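Local coordinates for protein VlsE1 (Borreliella burgdorferi, PDB 1L8W) that is a variable surface lipoprotein antigen of the Lyme disease spirochaete and probably serves evasion of the host immune response through antigenic switching, at residues V62-Y65 against F66-A70; L73-T76 against K77-N81; A244-P247 against I248-A251. One frame throughout, in Å; residues are numbered along the deposited sequence.

Interaction 1: residues V62-Y65 against F66-A70; sequences VKTY and FTTVA
Tyr-65 and Phe-66 bring their rings together through different first torsions: CG of Tyr-65 stands anti to its backbone N (chi1 167°), whereas CG of Phe-66 lies beside its own N (chi1 -71°). The result is an edge-to-face aromatic pair, with the CD2 and CE2 edge of Tyr-65 directed at the face of Phe-66. Its evidence is a centroid separation of 5.3 Å, ring planes at 68° and an approach of Tyr-65 CD2 to Phe-66 CD1 of 3.7 Å. One turn on, Val-69 CG2 sits over a face of the Tyr-65 ring, 3.8 Å from the ring centroid, which qualifies as a CH-pi contact. Val-62 runs alongside Phe-66 and touches it branch to ring, CG1 to CE2 at 3.8 Å.

Main-chain i to i+4 hydrogen bonds link Val-62 to Phe-66, Lys-63 to Thr-67, Thr-64 to Thr-68 and Tyr-65 to Val-69. Thr-64 O is gripped twice, because Thr-68 OG1 also donates to it at 2.7 Å. The hydroxyl comes from above the carbonyl plane and Thr-68 N from the opposite face, so the two donors do not compete for one approach.

Polar ends also tie this part of helix 59-80 outward: Tyr-65 OH bonds to Thr-317 OG1, and Thr-67 OG1 to Glu-129 OE2. The arrangement is i to i+4 packing on a helix that lies against two others: Phe-66 and Val-69 pack on Ala-128 and Val-125 of helix 106-131, while Tyr-65 and Val-69 meet Leu-313 and Ile-320 of helix 294-333.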
loop_
_atom_site.group_PDB
_atom_site.type_symbol
_atom_site.label_atom_id
_atom_site.label_comp_id
_atom_site.label_asym_id
_atom_site.label_seq_id
_atom_site.Cartn_x
_atom_site.Cartn_y
_atom_site.Cartn_z
ATOM N N VAL A 62 -4.418 3.808 -8.888
ATOM C CA VAL A 62 -3.810 4.241 -7.639
ATOM C C VAL A 62 -3.390 5.706 -7.745
ATOM O O VAL A 62 -3.551 6.488 -6.807
ATOM C CB VAL A 62 -2.566 3.373 -7.296
ATOM C CG1 VAL A 62 -1.898 3.889 -6.023
ATOM C CG2 VAL A 62 -2.982 1.921 -7.131
ATOM N N LYS A 63 -2.854 6.069 -8.901
ATOM C CA LYS A 63 -2.424 7.434 -9.131
ATOM C C LYS A 63 -3.663 8.315 -9.143
ATOM O O LYS A 63 -3.692 9.380 -8.515
ATOM C CB LYS A 63 -1.682 7.536 -10.465
ATOM C CG LYS A 63 -1.012 8.884 -10.727
ATOM C CD LYS A 63 -0.367 8.890 -12.103
ATOM C CE LYS A 63 0.374 10.182 -12.374
ATOM N NZ LYS A 63 1.552 10.328 -11.493
ATOM N N THR A 64 -4.689 7.855 -9.850
ATOM C CA THR A 64 -5.951 8.589 -9.957
ATOM C C THR A 64 -6.529 8.857 -8.566
ATOM O O THR A 64 -7.032 9.953 -8.287
ATOM C CB THR A 64 -6.970 7.787 -10.797
ATOM O OG1 THR A 64 -6.445 7.601 -12.117
ATOM C CG2 THR A 64 -8.308 8.513 -10.886
ATOM N N TYR A 65 -6.463 7.846 -7.702
ATOM C CA TYR A 65 -6.952 7.969 -6.336
ATOM C C TYR A 65 -6.266 9.136 -5.621
ATOM O O TYR A 65 -6.937 10.011 -5.072
ATOM C CB TYR A 65 -6.704 6.676 -5.551
ATOM C CG TYR A 65 -6.891 6.844 -4.055
ATOM C CD1 TYR A 65 -8.165 6.816 -3.472
ATOM C CD2 TYR A 65 -5.795 7.095 -3.231
ATOM C CE1 TYR A 65 -8.334 7.041 -2.100
ATOM C CE2 TYR A 65 -5.951 7.321 -1.861
ATOM C CZ TYR A 65 -7.218 7.297 -1.302
ATOM O OH TYR A 65 -7.351 7.552 0.047
ATOM N N PHE A 66 -4.935 9.156 -5.631
ATOM C CA PHE A 66 -4.206 10.243 -4.977
ATOM C C PHE A 66 -4.491 11.614 -5.595
ATOM O O PHE A 66 -4.711 12.578 -4.870
ATOM C CB PHE A 66 -2.691 9.974 -4.983
ATOM C CG PHE A 66 -2.258 8.861 -4.057
ATOM C CD1 PHE A 66 -2.591 8.889 -2.705
ATOM C CD2 PHE A 66 -1.502 7.794 -4.538
ATOM C CE1 PHE A 66 -2.171 7.859 -1.838
ATOM C CE2 PHE A 66 -1.080 6.772 -3.691
ATOM C CZ PHE A 66 -1.412 6.800 -2.341
ATOM N N THR A 67 -4.496 11.704 -6.925
ATOM C CA THR A 67 -4.767 12.977 -7.595
ATOM C C THR A 67 -6.140 13.499 -7.161
ATOM O O THR A 67 -6.290 14.671 -6.797
ATOM C CB THR A 67 -4.774 12.838 -9.131
ATOM O OG1 THR A 67 -3.607 12.125 -9.560
ATOM C CG2 THR A 67 -4.770 14.248 -9.800
ATOM N N THR A 68 -7.134 12.614 -7.188
ATOM C CA THR A 68 -8.492 12.964 -6.792
ATOM C C THR A 68 -8.513 13.447 -5.333
ATOM O O THR A 68 -9.233 14.385 -5.005
ATOM C CB THR A 68 -9.451 11.751 -6.950
ATOM O OG1 THR A 68 -9.400 11.271 -8.301
ATOM C CG2 THR A 68 -10.891 12.152 -6.625
ATOM N N VAL A 69 -7.733 12.796 -4.468
ATOM C CA VAL A 69 -7.639 13.167 -3.060
ATOM C C VAL A 69 -6.993 14.547 -2.968
ATOM O O VAL A 69 -7.420 15.401 -2.192
ATOM C CB VAL A 69 -6.749 12.166 -2.252
ATOM C CG1 VAL A 69 -6.434 12.747 -0.867
ATOM C CG2 VAL A 69 -7.446 10.830 -2.116
ATOM N N ALA A 70 -5.940 14.763 -3.745
ATOM C CA ALA A 70 -5.279 16.062 -3.734
ATOM C C ALA A 70 -6.305 17.147 -4.078
ATOM O O ALA A 70 -6.410 18.172 -3.389
ATOM C CB ALA A 70 -4.123 16.076 -4.743
#

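Interaction 2: residues L73-T76 against K77-N81; sequences LEKT and KTDLN
Lys-75 and Asp-79, one helical turn apart, form a salt bridge in which NZ lies 3.2 Å from OD2; as a hydrogen bond it is weak. The ammonium favours that oxygen, since Asp-79 OD1 is 3.6 Å from Lys-75 NZ. The lysine reaches it by leaving the backbone with CG anti to N and then bending at its second torsion (chi2 149°) and again at its fourth, which brings NZ to the carboxylate oxygens; the Asp-79 carboxylate itself is held beside the Asp-79 N. Both residues are exposed, so solvent would be expected to screen the pair.

Beneath it, Asp-79 N donates to Lys-75 O at 2.9 Å with an N-H...O angle of 174°, so backbone and side chains join the same two residues. A second polar link runs through water: it donates to Glu-74 O at 2.7 Å and also hydrogen-bonds Thr-78 OG1 at 3.0 Å. Glu-74 O accepts Thr-78 N as well, which leaves this carbonyl with both a helical and a solvent partner. The carboxylate of Glu-74 turns to another helix, where OE2 makes a salt bridge with Lys-126.

The repeat continues from Leu-73 O to Lys-77 N and from Thr-76 O to Leu-80 N. The latter is the more bent, with an N-H...O angle of 137°.

Packing is carried by Leu-73, against Val-122 and Ile-320, and by Leu-80, against Ile-111 and Leu-328. Apolar residues seven apart thus face helices 106-131 and 294-333 while an i to i+4 ion pair occupies exposed positions: an amphipathic helix in its last turns, ending at Leu-80 as the backbone turns off at Asn-81.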
loop_
_atom_site.group_PDB
_atom_site.type_symbol
_atom_site.label_atom_id
_atom_site.label_comp_id
_atom_site.label_asym_id
_atom_site.label_seq_id
_atom_site.Cartn_x
_atom_site.Cartn_y
_atom_site.Cartn_z
ATOM N N LEU A 73 -8.636 17.981 -1.289
ATOM C CA LEU A 73 -7.908 18.673 -0.234
ATOM C C LEU A 73 -7.647 20.127 -0.610
ATOM O O LEU A 73 -7.740 21.017 0.227
ATOM C CB LEU A 73 -6.582 17.964 0.053
ATOM C CG LEU A 73 -6.694 16.605 0.736
ATOM C CD1 LEU A 73 -5.308 16.062 0.985
ATOM C CD2 LEU A 73 -7.455 16.749 2.050
ATOM N N GLU A 74 -7.317 20.362 -1.873
ATOM C CA GLU A 74 -7.055 21.717 -2.353
ATOM C C GLU A 74 -8.306 22.580 -2.306
ATOM O O GLU A 74 -8.260 23.734 -1.868
ATOM C CB GLU A 74 -6.510 21.665 -3.776
ATOM C CG GLU A 74 -5.022 21.355 -3.829
ATOM C CD GLU A 74 -4.587 20.836 -5.182
ATOM O OE1 GLU A 74 -5.256 21.157 -6.186
ATOM O OE2 GLU A 74 -3.565 20.114 -5.240
ATOM N N LYS A 75 -9.425 22.016 -2.744
ATOM C CA LYS A 75 -10.681 22.748 -2.735
ATOM C C LYS A 75 -11.111 23.079 -1.309
ATOM O O LYS A 75 -11.531 24.202 -1.012
ATOM C CB LYS A 75 -11.774 21.936 -3.425
ATOM C CG LYS A 75 -13.074 22.687 -3.488
ATOM C CD LYS A 75 -13.885 22.336 -4.708
ATOM C CE LYS A 75 -14.876 23.463 -4.992
ATOM N NZ LYS A 75 -15.627 23.874 -3.766
ATOM N N THR A 76 -11.017 22.089 -0.428
ATOM C CA THR A 76 -11.369 22.296 0.969
ATOM C C THR A 76 -10.502 23.422 1.542
ATOM O O THR A 76 -10.985 24.249 2.306
ATOM C CB THR A 76 -11.158 20.998 1.793
ATOM O OG1 THR A 76 -12.252 20.101 1.558
ATOM C CG2 THR A 76 -11.066 21.310 3.275
ATOM N N LYS A 77 -9.224 23.459 1.170
ATOM C CA LYS A 77 -8.336 24.506 1.667
ATOM C C LYS A 77 -8.754 25.889 1.167
ATOM O O LYS A 77 -8.636 26.879 1.889
ATOM C CB LYS A 77 -6.893 24.232 1.259
ATOM C CG LYS A 77 -5.911 25.293 1.769
ATOM C CD LYS A 77 -4.478 24.938 1.426
ATOM C CE LYS A 77 -3.498 25.938 2.020
ATOM N NZ LYS A 77 -3.634 27.295 1.420
ATOM N N THR A 78 -9.227 25.957 -0.074
ATOM C CA THR A 78 -9.678 27.226 -0.645
ATOM C C THR A 78 -10.934 27.703 0.103
ATOM O O THR A 78 -11.011 28.855 0.544
ATOM C CB THR A 78 -10.032 27.077 -2.150
ATOM O OG1 THR A 78 -8.877 26.640 -2.881
ATOM C CG2 THR A 78 -10.528 28.400 -2.715
ATOM N N ASP A 79 -11.911 26.811 0.246
ATOM C CA ASP A 79 -13.154 27.155 0.929
ATOM C C ASP A 79 -12.910 27.574 2.373
ATOM O O ASP A 79 -13.660 28.361 2.935
ATOM C CB ASP A 79 -14.138 25.981 0.883
ATOM C CG ASP A 79 -14.456 25.537 -0.539
ATOM O OD1 ASP A 79 -14.320 26.363 -1.472
ATOM O OD2 ASP A 79 -14.852 24.363 -0.722
ATOM N N LEU A 80 -11.845 27.061 2.967
ATOM C CA LEU A 80 -11.520 27.400 4.341
ATOM C C LEU A 80 -10.947 28.811 4.424
ATOM O O LEU A 80 -11.335 29.603 5.281
ATOM C CB LEU A 80 -10.503 26.405 4.891
ATOM C CG LEU A 80 -10.149 26.589 6.359
ATOM C CD1 LEU A 80 -11.383 26.311 7.198
ATOM C CD2 LEU A 80 -9.014 25.661 6.744
ATOM N N ASN A 81 -10.017 29.116 3.526
ATOM C CA ASN A 81 -9.382 30.427 3.493
ATOM C C ASN A 81 -10.255 31.478 2.836
ATOM O O ASN A 81 -9.780 32.563 2.499
ATOM C CB ASN A 81 -8.058 30.348 2.743
ATOM C CG ASN A 81 -7.064 29.446 3.422
ATOM O OD1 ASN A 81 -6.677 29.680 4.569
ATOM N ND2 ASN A 81 -6.639 28.402 2.719
HETATM O O HOH W 1 -6.425 24.946 -3.395
#

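Interaction 3: residues A244-P247 against I248-A251; sequences AKNP and IAAA
Asn-246 is the N-cap of helix 247-252, accepting the N-H of Ala-249 on its side-chain oxygen, OD1 to N 2.6 Å, with an N-H...O angle of 161°. Its chi1 of 63° places CG between the backbone N and the carbonyl carbon, and the second torsion turns the amide so that OD1 reaches over the first turn. The donor is tilted 33° from the plane of the amide carbonyl. OD1 also lies 3.0 Å from Ile-248 N, and it touches CB of both Ile-248 and Ala-249. The other end of the amide is fixed separately, ND2 donating to Glu-235 O, so both ends of the group are held.

Pro-247, the first helical residue, has no N-H to satisfy; its ring packs on Met-266, Gln-271 and Ala-274, while CB still touches Ile-248 N. Ile-248 leads its side chain off to helix 153-170, where it meets Val-156 and Ala-160. Ahead of the cap, the loop folds Ala-244 back so that its CB meets Ala-250 CB at 3.7 Å, a methyl-to-methyl contact.

Routine main-chain bonds begin with Ala-250 N to Asn-246 O and Ala-251 N to Pro-247 O. All residues that touch here are buried, which is consistent with the side-chain cap standing in for solvent at Ala-249 N, and with small methyl groups allowing the loop to lie close against the helix.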
loop_
_atom_site.group_PDB
_atom_site.type_symbol
_atom_site.label_atom_id
_atom_site.label_comp_id
_atom_site.label_asym_id
_atom_site.label_seq_id
_atom_site.Cartn_x
_atom_site.Cartn_y
_atom_site.Cartn_z
ATOM N N ALA A 244 14.819 -10.536 2.893
ATOM C CA ALA A 244 14.121 -9.282 3.187
ATOM C C ALA A 244 13.743 -9.158 4.665
ATOM O O ALA A 244 13.278 -10.122 5.275
ATOM C CB ALA A 244 12.867 -9.170 2.317
ATOM N N LYS A 245 13.937 -7.968 5.230
ATOM C CA LYS A 245 13.609 -7.722 6.634
ATOM C C LYS A 245 12.496 -6.687 6.836
ATOM O O LYS A 245 12.069 -6.432 7.971
ATOM C CB LYS A 245 14.864 -7.295 7.408
ATOM C CG LYS A 245 15.884 -8.427 7.635
ATOM C CD LYS A 245 17.109 -7.938 8.397
ATOM C CE LYS A 245 18.088 -9.074 8.689
ATOM N NZ LYS A 245 17.511 -10.106 9.597
ATOM N N ASN A 246 12.034 -6.083 5.743
ATOM C CA ASN A 246 10.954 -5.105 5.813
ATOM C C ASN A 246 10.110 -5.215 4.543
ATOM O O ASN A 246 10.600 -5.656 3.506
ATOM C CB ASN A 246 11.527 -3.690 5.989
ATOM C CG ASN A 246 12.374 -3.242 4.806
ATOM O OD1 ASN A 246 11.855 -2.964 3.725
ATOM N ND2 ASN A 246 13.685 -3.170 5.009
ATOM N N PRO A 247 8.825 -4.826 4.603
ATOM C CA PRO A 247 7.993 -4.932 3.399
ATOM C C PRO A 247 8.474 -4.175 2.142
ATOM O O PRO A 247 8.183 -4.598 1.013
ATOM C CB PRO A 247 6.604 -4.495 3.889
ATOM C CG PRO A 247 6.879 -3.659 5.083
ATOM C CD PRO A 247 8.046 -4.329 5.752
ATOM N N ILE A 248 9.208 -3.077 2.327
ATOM C CA ILE A 248 9.734 -2.312 1.193
ATOM C C ILE A 248 10.807 -3.127 0.458
ATOM O O ILE A 248 10.790 -3.232 -0.769
ATOM C CB ILE A 248 10.326 -0.947 1.655
ATOM C CG1 ILE A 248 9.193 -0.029 2.131
ATOM C CG2 ILE A 248 11.107 -0.280 0.519
ATOM C CD1 ILE A 248 9.664 1.320 2.621
ATOM N N ALA A 249 11.720 -3.727 1.210
ATOM C CA ALA A 249 12.778 -4.538 0.622
ATOM C C ALA A 249 12.206 -5.785 -0.053
ATOM O O ALA A 249 12.736 -6.263 -1.068
ATOM C CB ALA A 249 13.772 -4.946 1.696
ATOM N N ALA A 250 11.127 -6.314 0.519
ATOM C CA ALA A 250 10.487 -7.510 -0.020
ATOM C C ALA A 250 9.714 -7.188 -1.288
ATOM O O ALA A 250 9.753 -7.960 -2.247
ATOM C CB ALA A 250 9.549 -8.143 1.035
ATOM N N ALA A 251 9.018 -6.052 -1.294
ATOM C CA ALA A 251 8.229 -5.626 -2.457
ATOM C C ALA A 251 9.091 -5.350 -3.702
ATOM O O ALA A 251 8.739 -5.760 -4.803
ATOM C CB ALA A 251 7.399 -4.386 -2.103
#

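Interactions 1 and 2 lie in series on helix 59-80, their centres about 17 Å apart, and both turn apolar residues to helices 106-131 and 294-333. Their chemistry diverges along that helix: residues 62-70, whose centre is about 13 Å from the centre of the chain, rely on aromatic and methyl contacts, whereas residues 73-81, centred about 27 Å from it, add an exposed ion pair and a bridging water. Interaction 3 belongs to other elements, the loop before helix 247-252 and that helix itself, on the opposite side of the chain's centre. All its touching residues are buried, no charged group takes part across it, and it depends on an amide cap, in contrast to the partly buried mid-helix and helix-end contacts.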